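Local coordinates for protein quinoline 2-oxidoreductase large subunit (Pseudomonas putida, PDB 1T3Q) that carries the molybdenum and molybdopterin cytosine dinucleotide centre of a molybdenum hydroxylase of the xanthine dehydrogenase family, which probably oxidises quinoline at its 2-position, at residues G194-A198 with K364-Y370; V335-G340 with G372-T376; R110-E114 with G324-N328; L691-V695 with Y711-T715; C199-R204 with E283-F289. All blocks are in the same frame, centred on the assembly; numbering follows the deposited sequence.

Contact 1 of 5, residues G194-A198 with K364-Y370; sequences GRVSA and KCPIGAY. With SMO (dioxosulfidomolybdenum(VI) ion), chain O.
Tyr370 lays one face of its ring against Ala198, whose CA stands 3.8 Å from the centroid of the Tyr370 ring in a CH-pi contact. The small methyl suits the close approach: Ala198 CB lies 3.6 Å from Tyr370 CD1. Val196 meets the ring at about a right angle, its CG2 3.6 Å from Tyr370 CD2. With CG anti to the backbone N (chi1 171°) the ring reaches over to 194-198, while Tyr370 C stays 3.4 Å from the sulfur atom S of the dioxosulfidomolybdenum group. Far from this end, Arg195 stretches its chain to Cys365, where NH1 donates to Cys365 O at 2.7 Å, close to the guanidinium plane and nearly straight (167°). Ile367 CD1 covers one face of the guanidinium and Lys364 CB the opposite one, so the flat group is clasped. A leucine in place of Arg195 would probably leave Cys365 O without this donor and Asp322 with one cation fewer. Asp322 forms salt bridges with both Arg195 and Lys364. The chemistry implies buried positive charge, probably compensated in part by Asp322, at one end and apolar packing of Ala198 and Val196 on the tyrosine beside the molybdenum group at the other.

Contact 2 of 5, residues V335-G340 with G372-T376; sequences VESHVG and GVGFT
Val335 and Val373 cross obliquely, branch against branch, with Val335 CG2 3.7 Å from Val373 CG1. The other branch of Val373, CG2, is turned to the face of the Phe375 ring, near its rim. Phe375 points its edge at 335-340: Val339 O lies near the ring plane, 3.5 Å from Phe375 CE1, and the beta-branched side chain of Val339 fills in beside the same ring carbon. Between these apolar groups the backbones come very close. Gly374 CA directs a hydrogen at Glu336 O over 3.3 Å, a nearly straight CA-H...O contact, and Gly374 N gives a weak hydrogen bond to Val335 O. A side chain on Gly374 would run into those same carbonyls, and one on Gly340 would strike Gly374 O, so both places suit glycine. Glu336, the N-cap residue of its helix, starts away from 372-376 but bends at chi2 (-73°), folding its carboxylate back alongside Gly374. There Glu336 OE2 accepts from a water at 2.7 Å that also donates to Val373 O; Gln298 NE2 donates to OE2 and the backbone N of Lys296 to OE1. The Val373 side chain comes within about 4 Å of the dioxosulfidomolybdenum group, so the contact backs the metal site. It sets the start of helix 337-342 against the approach to helix 375-393, with helix 744-761 on Phe375 and strand 352-360 on Ser337.

Contact 3 of 5, residues R110-E114 with G324-N328; sequences RFVGE and GAYNN. With SO4 (sulfate ion), chain M.
Tyr326 OH stands between Arg110 and Glu114, accepting from one and donating to the other. Arg110 NH2 reaches Tyr326 OH at 2.8 Å, with the oxygen lying in the guanidinium plane, which is turned 86° from the ring. Tyr326 OH then donates to Glu114 OE1 at 2.7 Å, on the syn lone pair. A fully extended Glu114, its CG anti to the backbone N (chi1 -170°), spans the type II turn of Phe111 to Glu114 and lets OE2 accept from Arg110 N at 2.7 Å. The NH1/NH2 edge of the Arg110 guanidinium holds a sulfate, probably from the crystallisation liquor, NH1 donating to O1 at 2.9 Å and NH2, which also binds Tyr326, to O3; Asp159 forms a salt bridge to NH1. A phenylalanine in place of Tyr326 would probably leave Glu114 OE1 without its donor and Arg110 NH2 without this acceptor. Outside the polar chain, Phe111 and Tyr326 meet rim to rim, CE2 of Phe111 4.0 Å from CE2 of Tyr326. Ala325, with just a methyl, fits close to the Arg110 backbone, CB 3.5 Å from Arg110 O. The turn joins strands 108-109 and 115-121 of the hammerhead region and meets the loop after strand 312-322.

Contact 4 of 5, residues L691-V695 with Y711-T715; sequences LLEEV and YLIPT
Glu693 crosses Tyr711 at a slant, its CB already 3.2 Å from Tyr711 OH. With CG anti to the carbonyl carbon (chi1 -49°), the next atom comes close to the other backbone, Glu693 CG 3.0 Å from Leu712 O. Beyond it the chain is extended, and CD passes near the CG2 methyl of Ile713. The carboxylate then splits its contacts. Glu693 OE2 takes a weak hydrogen bond from Tyr711 OH, the carboxylate and ring planes standing 63° apart, while OE1 lies 3.3 Å from Pro714 CD. OE1 also forms a salt bridge with Arg143 of the small subunit, so a glutamate suits this buried interface by supplying the anion. Tyr711 OH is bound by Ser197 N as well, which helps fix the ring. On the ring's other flank Val695 CG2 rests 3.6 Å from Tyr711 CE1. Leu692 supplies the apolar end, its CD1 resting against Pro714, 4.0 Å from Pro714 CA. Separately, Leu692 CB makes a close approach to the backbone, 3.3 Å from Leu712 O. A water accepts from Leu712 N at 2.9 Å and from Glu694 N, tying the two backbones together. The contact joins the end of helix 672-692 to the loop leading toward strand 722-726, where Arg185 and Arg186 of the medium subunit pack on Leu692 and Leu712.

Contact 5 of 5, residues C199-R204 with E283-F289; sequences CPMETR and EDRQENF
The backbones meet where Arg204 runs into strand 205-211 and Glu283 leaves the antiparallel strand 279-282, Glu283 N donating to Arg204 O at 3.2 Å. The side chains of these two residues then lock together. Arg204, bent at chi3 (-56°), grips the carboxylate side-on, NE to Glu283 OE2 at 2.9 Å and NH1 to Glu283 OE1 at 2.8 Å, a salt bridge with the two flat groups 34° apart. Arg204 N donates to the same OE2 at 2.9 Å, from the same face of the carboxylate as NE, so one buried oxygen is held by two donors. Thr203 turns its hydroxyl to Glu283, OG1 donating to Glu283 O at 2.6 Å from above the carbonyl plane. Asp284 and Glu287 form a capping box that opens helix 285-291: Glu287 N donates to Asp284 OD2, and Asp284 N to Glu287 OE2. From the first turn Arg285 comes back, kinked at chi2 and chi3, to hold one carbonyl end-on, NH1 3.0 Å and NH2 2.9 Å from Pro200 O. Thr203 CG2 sits over the centre of one guanidinium face, and Gly47 of the small subunit offers NH2 a further acceptor. Cys199 SG approaches the Phe289 ring obliquely, 5.2 Å from its centroid. Further along 199-204, Met201 touches the iron-sulfur cluster.

Overall arrangement
Contact 1 is the hub, touching all four others from centres 11 to 14 Å away, whereas contacts 2 and 5 lie farthest apart, about 23 Å between centres. Along the chain contact 3 opens first, from the hammerhead region; 194-198 runs straight on into 199-204, and 364-370 is followed, one residue later, by 372-376. Contact 5 falls within the spans closed by contacts 1 and 3, which draw on loops at the ends of strands 185-193, 312-322 and 352-360 of one mixed sheet. Contact 4 comes last, from the second cofactor-binding range, and meets contact 5 through Tyr711 and Phe289. The set thus runs from the molybdenum side (contacts 1 and 2) to the iron-sulfur side and neighbouring subunits (4 and 5).

Contact 1 of 5, residues G194-A198 with K364-Y370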
# COMPACT_ATOMS: atom_id res chain seq x y z
N GLY B 194 9.93 -39.60 13.85
CA GLY B 194 11.01 -38.64 13.96
C GLY B 194 10.45 -37.25 13.71
O GLY B 194 9.28 -37.09 13.37
N ARG B 195 11.28 -36.23 13.91
CA ARG B 195 10.83 -34.87 13.65
C ARG B 195 10.73 -34.69 12.14
O ARG B 195 11.44 -35.36 11.38
CB ARG B 195 11.84 -33.85 14.19
CG ARG B 195 11.79 -33.68 15.70
CD ARG B 195 12.76 -32.61 16.20
NE ARG B 195 12.52 -32.37 17.62
CZ ARG B 195 12.42 -31.16 18.17
NH1 ARG B 195 12.54 -30.07 17.43
NH2 ARG B 195 12.15 -31.05 19.47
N VAL B 196 9.85 -33.80 11.73
CA VAL B 196 9.69 -33.46 10.32
C VAL B 196 9.47 -31.96 10.30
O VAL B 196 9.22 -31.35 11.34
CB VAL B 196 8.47 -34.15 9.66
CG1 VAL B 196 8.64 -35.65 9.69
CG2 VAL B 196 7.17 -33.73 10.35
N SER B 197 9.60 -31.36 9.12
CA SER B 197 9.38 -29.94 8.94
C SER B 197 8.21 -29.77 7.99
O SER B 197 8.04 -30.57 7.07
CB SER B 197 10.62 -29.27 8.33
OG SER B 197 10.35 -27.92 7.99
N ALA B 198 7.40 -28.73 8.20
CA ALA B 198 6.26 -28.47 7.32
C ALA B 198 6.86 -28.22 5.93
O ALA B 198 6.22 -28.47 4.90
CB ALA B 198 5.50 -27.23 7.79
N LYS B 364 16.59 -28.60 21.49
CA LYS B 364 16.32 -28.61 20.05
C LYS B 364 15.34 -27.48 19.82
O LYS B 364 14.83 -26.89 20.77
CB LYS B 364 15.67 -29.93 19.65
CG LYS B 364 16.50 -31.15 19.99
CD LYS B 364 15.74 -32.44 19.71
CE LYS B 364 16.57 -33.65 20.13
NZ LYS B 364 15.90 -34.93 19.84
N CYS B 365 15.07 -27.14 18.57
CA CYS B 365 14.13 -26.06 18.36
C CYS B 365 12.78 -26.56 18.86
O CYS B 365 12.51 -27.77 18.87
CB CYS B 365 14.05 -25.67 16.88
SG CYS B 365 13.10 -26.79 15.90
N PRO B 366 11.92 -25.65 19.32
CA PRO B 366 10.62 -26.07 19.82
C PRO B 366 9.78 -26.87 18.84
O PRO B 366 9.79 -26.62 17.63
CB PRO B 366 9.94 -24.76 20.24
CG PRO B 366 10.76 -23.68 19.58
CD PRO B 366 12.15 -24.22 19.57
N ILE B 367 9.07 -27.86 19.38
CA ILE B 367 8.18 -28.67 18.57
C ILE B 367 7.01 -27.74 18.29
O ILE B 367 6.72 -26.85 19.08
CB ILE B 367 7.71 -29.93 19.35
CG1 ILE B 367 7.32 -31.03 18.37
CG2 ILE B 367 6.56 -29.58 20.28
CD1 ILE B 367 8.49 -31.62 17.60
N GLY B 368 6.35 -27.93 17.15
CA GLY B 368 5.24 -27.06 16.82
C GLY B 368 4.19 -27.76 15.98
O GLY B 368 4.32 -28.94 15.66
N ALA B 369 3.17 -27.01 15.59
CA ALA B 369 2.07 -27.53 14.80
C ALA B 369 2.40 -27.76 13.34
O ALA B 369 3.02 -26.93 12.69
CB ALA B 369 0.88 -26.59 14.90
N TYR B 370 1.99 -28.92 12.84
CA TYR B 370 2.15 -29.28 11.44
C TYR B 370 0.96 -30.16 11.10
O TYR B 370 0.64 -31.09 11.83
CB TYR B 370 3.47 -30.02 11.19
CG TYR B 370 3.61 -30.60 9.79
CD1 TYR B 370 3.25 -29.87 8.66
CD2 TYR B 370 4.14 -31.88 9.61
CE1 TYR B 370 3.40 -30.40 7.38
CE2 TYR B 370 4.30 -32.42 8.33
CZ TYR B 370 3.93 -31.68 7.22
OH TYR B 370 4.08 -32.21 5.96
S SMO O . -1.28 -27.63 11.58
MO SMO O . -2.91 -26.60 10.67
OM2 SMO O . -3.60 -27.07 12.19
OM1 SMO O . -2.37 -25.00 10.75

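Contact 2 of 5, residues V335-G340 with G372-T376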
# COMPACT_ATOMS: atom_id res chain seq x y z
N VAL B 335 0.81 -29.66 21.70
CA VAL B 335 0.36 -29.83 20.32
C VAL B 335 0.50 -31.26 19.80
O VAL B 335 -0.19 -31.67 18.86
CB VAL B 335 1.11 -28.83 19.38
CG1 VAL B 335 2.54 -29.28 19.17
CG2 VAL B 335 0.37 -28.70 18.06
N GLU B 336 1.39 -32.05 20.41
CA GLU B 336 1.57 -33.43 19.98
C GLU B 336 0.85 -34.46 20.86
O GLU B 336 -0.34 -34.69 20.69
CB GLU B 336 3.06 -33.76 19.88
CG GLU B 336 3.73 -33.16 18.64
CD GLU B 336 3.33 -33.88 17.35
OE1 GLU B 336 3.42 -33.27 16.26
OE2 GLU B 336 2.94 -35.06 17.43
N SER B 337 1.57 -35.07 21.80
CA SER B 337 0.99 -36.09 22.68
C SER B 337 -0.30 -35.73 23.42
O SER B 337 -1.25 -36.52 23.45
CB SER B 337 2.03 -36.55 23.71
OG SER B 337 3.05 -37.31 23.09
N HIS B 338 -0.34 -34.54 24.01
CA HIS B 338 -1.51 -34.12 24.78
C HIS B 338 -2.80 -34.16 23.97
O HIS B 338 -3.74 -34.87 24.33
CB HIS B 338 -1.27 -32.72 25.35
CG HIS B 338 -2.26 -32.33 26.40
ND1 HIS B 338 -3.47 -31.74 26.11
CD2 HIS B 338 -2.22 -32.44 27.75
CE1 HIS B 338 -4.13 -31.50 27.23
NE2 HIS B 338 -3.39 -31.92 28.24
N VAL B 339 -2.88 -33.40 22.88
CA VAL B 339 -4.10 -33.41 22.08
C VAL B 339 -4.28 -34.74 21.37
O VAL B 339 -5.41 -35.15 21.08
CB VAL B 339 -4.11 -32.27 21.04
CG1 VAL B 339 -4.08 -30.93 21.76
CG2 VAL B 339 -2.93 -32.40 20.09
N GLY B 340 -3.17 -35.43 21.10
CA GLY B 340 -3.24 -36.72 20.44
C GLY B 340 -3.95 -37.78 21.28
O GLY B 340 -4.81 -38.50 20.78
N GLY B 372 -2.26 -31.89 10.94
CA GLY B 372 -2.64 -33.11 11.62
C GLY B 372 -2.14 -33.17 13.05
O GLY B 372 -2.62 -33.97 13.86
N VAL B 373 -1.18 -32.30 13.35
CA VAL B 373 -0.56 -32.20 14.68
C VAL B 373 -0.32 -33.54 15.37
O VAL B 373 0.14 -34.49 14.75
CB VAL B 373 -1.37 -31.24 15.61
CG1 VAL B 373 -1.33 -29.83 15.03
CG2 VAL B 373 -2.82 -31.70 15.75
N GLY B 374 -0.62 -33.61 16.67
CA GLY B 374 -0.39 -34.83 17.42
C GLY B 374 -1.30 -36.00 17.13
O GLY B 374 -1.05 -37.12 17.60
N PHE B 375 -2.35 -35.78 16.34
CA PHE B 375 -3.29 -36.86 16.02
C PHE B 375 -2.64 -37.96 15.18
O PHE B 375 -2.98 -39.13 15.30
CB PHE B 375 -4.50 -36.30 15.26
CG PHE B 375 -5.15 -35.11 15.91
CD1 PHE B 375 -5.37 -35.07 17.28
CD2 PHE B 375 -5.58 -34.03 15.13
CE1 PHE B 375 -6.00 -33.98 17.87
CE2 PHE B 375 -6.22 -32.94 15.71
CZ PHE B 375 -6.43 -32.91 17.09
N THR B 376 -1.69 -37.57 14.34
CA THR B 376 -1.03 -38.53 13.45
C THR B 376 -0.32 -39.72 14.08
O THR B 376 -0.53 -40.86 13.67
CB THR B 376 -0.03 -37.80 12.52
OG1 THR B 376 -0.70 -36.73 11.84
CG2 THR B 376 0.53 -38.77 11.48
O HOH W 1 1.76 -36.65 15.55

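Contact 3 of 5, residues R110-E114 with G324-N328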
# COMPACT_ATOMS: atom_id res chain seq x y z
N ARG B 110 19.91 -22.36 24.03
CA ARG B 110 19.31 -23.64 24.35
C ARG B 110 19.03 -24.60 23.20
O ARG B 110 18.32 -25.59 23.38
CB ARG B 110 18.05 -23.41 25.18
CG ARG B 110 18.32 -22.53 26.41
CD ARG B 110 17.14 -22.54 27.35
NE ARG B 110 17.38 -21.79 28.58
CZ ARG B 110 17.15 -20.49 28.74
NH1 ARG B 110 17.40 -19.91 29.90
NH2 ARG B 110 16.67 -19.77 27.73
N PHE B 111 19.58 -24.31 22.03
CA PHE B 111 19.44 -25.19 20.88
C PHE B 111 20.21 -24.65 19.69
O PHE B 111 20.34 -23.44 19.52
CB PHE B 111 17.96 -25.46 20.54
CG PHE B 111 17.24 -24.29 19.91
CD1 PHE B 111 17.27 -24.10 18.53
CD2 PHE B 111 16.49 -23.42 20.68
CE1 PHE B 111 16.57 -23.06 17.93
CE2 PHE B 111 15.77 -22.37 20.09
CZ PHE B 111 15.81 -22.19 18.71
N VAL B 112 20.77 -25.55 18.90
CA VAL B 112 21.51 -25.16 17.71
C VAL B 112 20.54 -24.45 16.80
O VAL B 112 19.49 -25.00 16.45
CB VAL B 112 22.09 -26.38 16.98
CG1 VAL B 112 22.75 -25.95 15.68
CG2 VAL B 112 23.11 -27.08 17.87
N GLY B 113 20.87 -23.21 16.43
CA GLY B 113 20.00 -22.44 15.57
C GLY B 113 19.34 -21.26 16.26
O GLY B 113 18.78 -20.39 15.59
N GLU B 114 19.38 -21.22 17.59
CA GLU B 114 18.77 -20.10 18.30
C GLU B 114 19.53 -18.84 17.92
O GLU B 114 20.74 -18.87 17.77
CB GLU B 114 18.83 -20.32 19.82
CG GLU B 114 18.00 -19.32 20.61
CD GLU B 114 17.89 -19.70 22.08
OE1 GLU B 114 16.87 -19.32 22.71
OE2 GLU B 114 18.81 -20.37 22.61
N GLY B 324 11.49 -29.91 22.52
CA GLY B 324 12.42 -28.83 22.22
C GLY B 324 12.63 -27.98 23.45
O GLY B 324 12.10 -28.27 24.52
N ALA B 325 13.39 -26.90 23.28
CA ALA B 325 13.76 -26.00 24.36
C ALA B 325 12.68 -25.13 24.99
O ALA B 325 12.78 -24.78 26.16
CB ALA B 325 14.91 -25.10 23.91
N TYR B 326 11.66 -24.77 24.21
CA TYR B 326 10.58 -23.92 24.70
C TYR B 326 9.23 -24.39 24.18
O TYR B 326 9.14 -25.30 23.35
CB TYR B 326 10.77 -22.48 24.21
CG TYR B 326 12.14 -21.88 24.44
CD1 TYR B 326 12.50 -21.38 25.70
CD2 TYR B 326 13.08 -21.82 23.41
CE1 TYR B 326 13.76 -20.82 25.91
CE2 TYR B 326 14.34 -21.26 23.62
CZ TYR B 326 14.68 -20.76 24.87
OH TYR B 326 15.92 -20.21 25.08
N ASN B 327 8.17 -23.74 24.66
CA ASN B 327 6.82 -24.03 24.21
C ASN B 327 6.58 -23.03 23.09
O ASN B 327 6.84 -21.84 23.26
CB ASN B 327 5.78 -23.76 25.30
CG ASN B 327 5.75 -24.83 26.36
OD1 ASN B 327 6.09 -24.58 27.52
ND2 ASN B 327 5.33 -26.03 25.99
N ASN B 328 6.12 -23.50 21.94
CA ASN B 328 5.81 -22.60 20.84
C ASN B 328 4.53 -21.88 21.26
O ASN B 328 3.78 -22.38 22.09
CB ASN B 328 5.51 -23.39 19.56
CG ASN B 328 4.25 -24.23 19.69
OD1 ASN B 328 4.32 -25.44 19.91
ND2 ASN B 328 3.10 -23.58 19.56
S SO4 M . 16.68 -16.28 29.64
O1 SO4 M . 17.11 -17.14 30.75
O2 SO4 M . 17.84 -15.55 29.10
O3 SO4 M . 16.08 -17.10 28.57
O4 SO4 M . 15.69 -15.30 30.13

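Contact 4 of 5, residues L691-V695 with Y711-T715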
# COMPACT_ATOMS: atom_id res chain seq x y z
N LEU B 691 7.82 -42.32 4.49
CA LEU B 691 8.87 -43.00 3.74
C LEU B 691 10.12 -42.20 3.42
O LEU B 691 11.14 -42.80 3.06
CB LEU B 691 8.31 -43.53 2.41
CG LEU B 691 7.13 -44.50 2.44
CD1 LEU B 691 6.67 -44.79 1.02
CD2 LEU B 691 7.54 -45.79 3.14
N LEU B 692 10.07 -40.88 3.56
CA LEU B 692 11.20 -40.04 3.17
C LEU B 692 11.75 -38.99 4.11
O LEU B 692 12.97 -38.82 4.21
CB LEU B 692 10.83 -39.32 1.88
CG LEU B 692 10.47 -40.18 0.66
CD1 LEU B 692 9.70 -39.34 -0.35
CD2 LEU B 692 11.75 -40.73 0.06
N GLU B 693 10.86 -38.25 4.77
CA GLU B 693 11.25 -37.14 5.63
C GLU B 693 11.67 -37.37 7.07
O GLU B 693 11.02 -38.11 7.82
CB GLU B 693 10.13 -36.10 5.64
CG GLU B 693 9.62 -35.73 4.27
CD GLU B 693 8.42 -34.81 4.32
OE1 GLU B 693 7.62 -34.84 3.36
OE2 GLU B 693 8.26 -34.06 5.32
N GLU B 694 12.75 -36.71 7.46
CA GLU B 694 13.23 -36.74 8.83
C GLU B 694 14.24 -35.64 9.12
O GLU B 694 15.26 -35.53 8.45
CB GLU B 694 13.84 -38.10 9.21
CG GLU B 694 14.00 -38.20 10.73
CD GLU B 694 14.42 -39.57 11.24
OE1 GLU B 694 14.47 -39.73 12.48
OE2 GLU B 694 14.70 -40.47 10.43
N VAL B 695 13.91 -34.81 10.10
CA VAL B 695 14.80 -33.75 10.54
C VAL B 695 15.61 -34.51 11.59
O VAL B 695 15.04 -35.08 12.52
CB VAL B 695 14.02 -32.59 11.20
CG1 VAL B 695 14.96 -31.72 12.03
CG2 VAL B 695 13.34 -31.75 10.12
N TYR B 711 17.01 -33.44 3.44
CA TYR B 711 15.61 -33.55 3.84
C TYR B 711 14.83 -33.78 2.56
O TYR B 711 14.64 -32.87 1.76
CB TYR B 711 15.12 -32.26 4.51
CG TYR B 711 13.77 -32.44 5.16
CD1 TYR B 711 13.65 -33.08 6.40
CD2 TYR B 711 12.60 -32.02 4.52
CE1 TYR B 711 12.40 -33.31 6.98
CE2 TYR B 711 11.34 -32.24 5.10
CZ TYR B 711 11.25 -32.88 6.32
OH TYR B 711 10.02 -33.13 6.88
N LEU B 712 14.38 -35.02 2.38
CA LEU B 712 13.68 -35.42 1.18
C LEU B 712 12.16 -35.33 1.24
O LEU B 712 11.52 -36.05 2.01
CB LEU B 712 14.08 -36.86 0.84
CG LEU B 712 15.56 -37.22 1.03
CD1 LEU B 712 15.75 -38.70 0.71
CD2 LEU B 712 16.42 -36.35 0.12
N ILE B 713 11.58 -34.45 0.43
CA ILE B 713 10.13 -34.35 0.37
C ILE B 713 9.70 -35.01 -0.93
O ILE B 713 10.47 -35.08 -1.90
CB ILE B 713 9.60 -32.90 0.44
CG1 ILE B 713 10.18 -32.07 -0.71
CG2 ILE B 713 9.92 -32.29 1.81
CD1 ILE B 713 9.52 -30.72 -0.85
N PRO B 714 8.47 -35.52 -0.98
CA PRO B 714 7.99 -36.18 -2.19
C PRO B 714 8.01 -35.40 -3.50
O PRO B 714 7.76 -34.19 -3.55
CB PRO B 714 6.59 -36.68 -1.81
CG PRO B 714 6.22 -35.87 -0.60
CD PRO B 714 7.51 -35.68 0.13
N THR B 715 8.31 -36.13 -4.57
CA THR B 715 8.35 -35.59 -5.92
C THR B 715 7.25 -36.28 -6.72
O THR B 715 6.53 -37.13 -6.20
CB THR B 715 9.69 -35.90 -6.60
OG1 THR B 715 9.77 -37.31 -6.82
CG2 THR B 715 10.86 -35.46 -5.73
O HOH W 2 14.48 -36.65 4.79

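Contact 5 of 5, residues C199-R204 with E283-F289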
# COMPACT_ATOMS: atom_id res chain seq x y z
N CYS B 199 8.09 -27.73 5.93
CA CYS B 199 8.83 -27.45 4.70
C CYS B 199 7.99 -26.83 3.57
O CYS B 199 7.88 -27.39 2.48
CB CYS B 199 9.50 -28.75 4.21
SG CYS B 199 10.81 -28.52 2.97
N PRO B 200 7.37 -25.66 3.83
CA PRO B 200 6.58 -25.03 2.78
C PRO B 200 7.57 -24.52 1.72
O PRO B 200 8.71 -24.22 2.07
CB PRO B 200 5.89 -23.88 3.52
CG PRO B 200 6.91 -23.51 4.56
CD PRO B 200 7.36 -24.86 5.06
N MET B 201 7.17 -24.44 0.46
CA MET B 201 8.11 -23.97 -0.56
C MET B 201 8.55 -22.53 -0.31
O MET B 201 9.67 -22.14 -0.66
CB MET B 201 7.52 -24.13 -1.97
CG MET B 201 7.54 -25.57 -2.47
SD MET B 201 9.21 -26.33 -2.47
CE MET B 201 9.22 -27.10 -0.83
N GLU B 202 7.66 -21.72 0.28
CA GLU B 202 8.02 -20.35 0.64
C GLU B 202 8.38 -20.39 2.12
O GLU B 202 7.59 -20.86 2.94
CB GLU B 202 6.85 -19.39 0.46
CG GLU B 202 7.14 -18.00 1.01
CD GLU B 202 5.89 -17.19 1.28
OE1 GLU B 202 4.98 -17.70 1.96
OE2 GLU B 202 5.82 -16.03 0.81
N THR B 203 9.56 -19.90 2.48
CA THR B 203 9.98 -19.90 3.87
C THR B 203 9.25 -18.79 4.62
O THR B 203 8.43 -18.07 4.04
CB THR B 203 11.49 -19.67 4.00
OG1 THR B 203 11.83 -18.43 3.37
CG2 THR B 203 12.26 -20.81 3.34
N ARG B 204 9.55 -18.63 5.90
CA ARG B 204 8.91 -17.58 6.68
C ARG B 204 9.50 -16.22 6.35
O ARG B 204 10.64 -16.11 5.90
CB ARG B 204 9.08 -17.85 8.18
CG ARG B 204 8.47 -19.17 8.65
CD ARG B 204 8.84 -19.43 10.10
NE ARG B 204 10.29 -19.41 10.29
CZ ARG B 204 10.88 -19.36 11.48
NH1 ARG B 204 12.21 -19.35 11.56
NH2 ARG B 204 10.15 -19.31 12.58
N GLU B 283 13.78 -15.36 5.58
CA GLU B 283 14.73 -16.42 5.92
C GLU B 283 15.04 -17.35 4.76
O GLU B 283 14.23 -17.49 3.84
CB GLU B 283 14.20 -17.23 7.10
CG GLU B 283 13.27 -18.37 6.71
CD GLU B 283 12.68 -19.08 7.91
OE1 GLU B 283 13.31 -19.08 8.98
OE2 GLU B 283 11.58 -19.66 7.76
N ASP B 284 16.21 -17.98 4.81
CA ASP B 284 16.59 -18.92 3.76
C ASP B 284 16.18 -20.33 4.19
O ASP B 284 15.71 -20.53 5.31
CB ASP B 284 18.09 -18.83 3.45
CG ASP B 284 18.97 -19.16 4.65
OD1 ASP B 284 20.03 -18.50 4.77
OD2 ASP B 284 18.64 -20.06 5.44
N ARG B 285 16.36 -21.31 3.31
CA ARG B 285 15.96 -22.67 3.60
C ARG B 285 16.62 -23.28 4.85
O ARG B 285 15.97 -24.02 5.59
CB ARG B 285 16.22 -23.57 2.39
CG ARG B 285 15.74 -25.01 2.56
CD ARG B 285 14.25 -25.09 2.92
NE ARG B 285 13.40 -24.40 1.94
CZ ARG B 285 12.08 -24.29 2.05
NH1 ARG B 285 11.45 -24.83 3.09
NH2 ARG B 285 11.39 -23.65 1.12
N GLN B 286 17.89 -22.97 5.08
CA GLN B 286 18.58 -23.50 6.25
C GLN B 286 17.97 -22.98 7.54
O GLN B 286 17.81 -23.72 8.50
CB GLN B 286 20.07 -23.16 6.19
CG GLN B 286 20.83 -24.01 5.18
CD GLN B 286 20.24 -23.90 3.79
OE1 GLN B 286 20.28 -22.84 3.18
NE2 GLN B 286 19.67 -25.00 3.29
N GLU B 287 17.62 -21.69 7.55
CA GLU B 287 17.02 -21.09 8.73
C GLU B 287 15.65 -21.70 9.00
O GLU B 287 15.22 -21.80 10.15
CB GLU B 287 16.90 -19.58 8.55
CG GLU B 287 18.22 -18.89 8.27
CD GLU B 287 18.06 -17.40 8.09
OE1 GLU B 287 18.34 -16.66 9.05
OE2 GLU B 287 17.63 -16.98 6.99
N ASN B 288 14.95 -22.11 7.94
CA ASN B 288 13.63 -22.71 8.14
C ASN B 288 13.80 -24.04 8.87
O ASN B 288 12.98 -24.40 9.72
CB ASN B 288 12.91 -22.94 6.81
CG ASN B 288 11.43 -23.21 7.00
OD1 ASN B 288 10.63 -22.29 7.21
ND2 ASN B 288 11.06 -24.48 6.93
N PHE B 289 14.86 -24.77 8.56
CA PHE B 289 15.11 -26.04 9.24
C PHE B 289 15.66 -25.79 10.65
O PHE B 289 15.28 -26.47 11.59
CB PHE B 289 16.10 -26.90 8.46
CG PHE B 289 15.49 -27.62 7.28
CD1 PHE B 289 15.92 -27.35 5.99
CD2 PHE B 289 14.47 -28.55 7.47
CE1 PHE B 289 15.33 -27.99 4.90
CE2 PHE B 289 13.88 -29.20 6.39
CZ PHE B 289 14.31 -28.92 5.10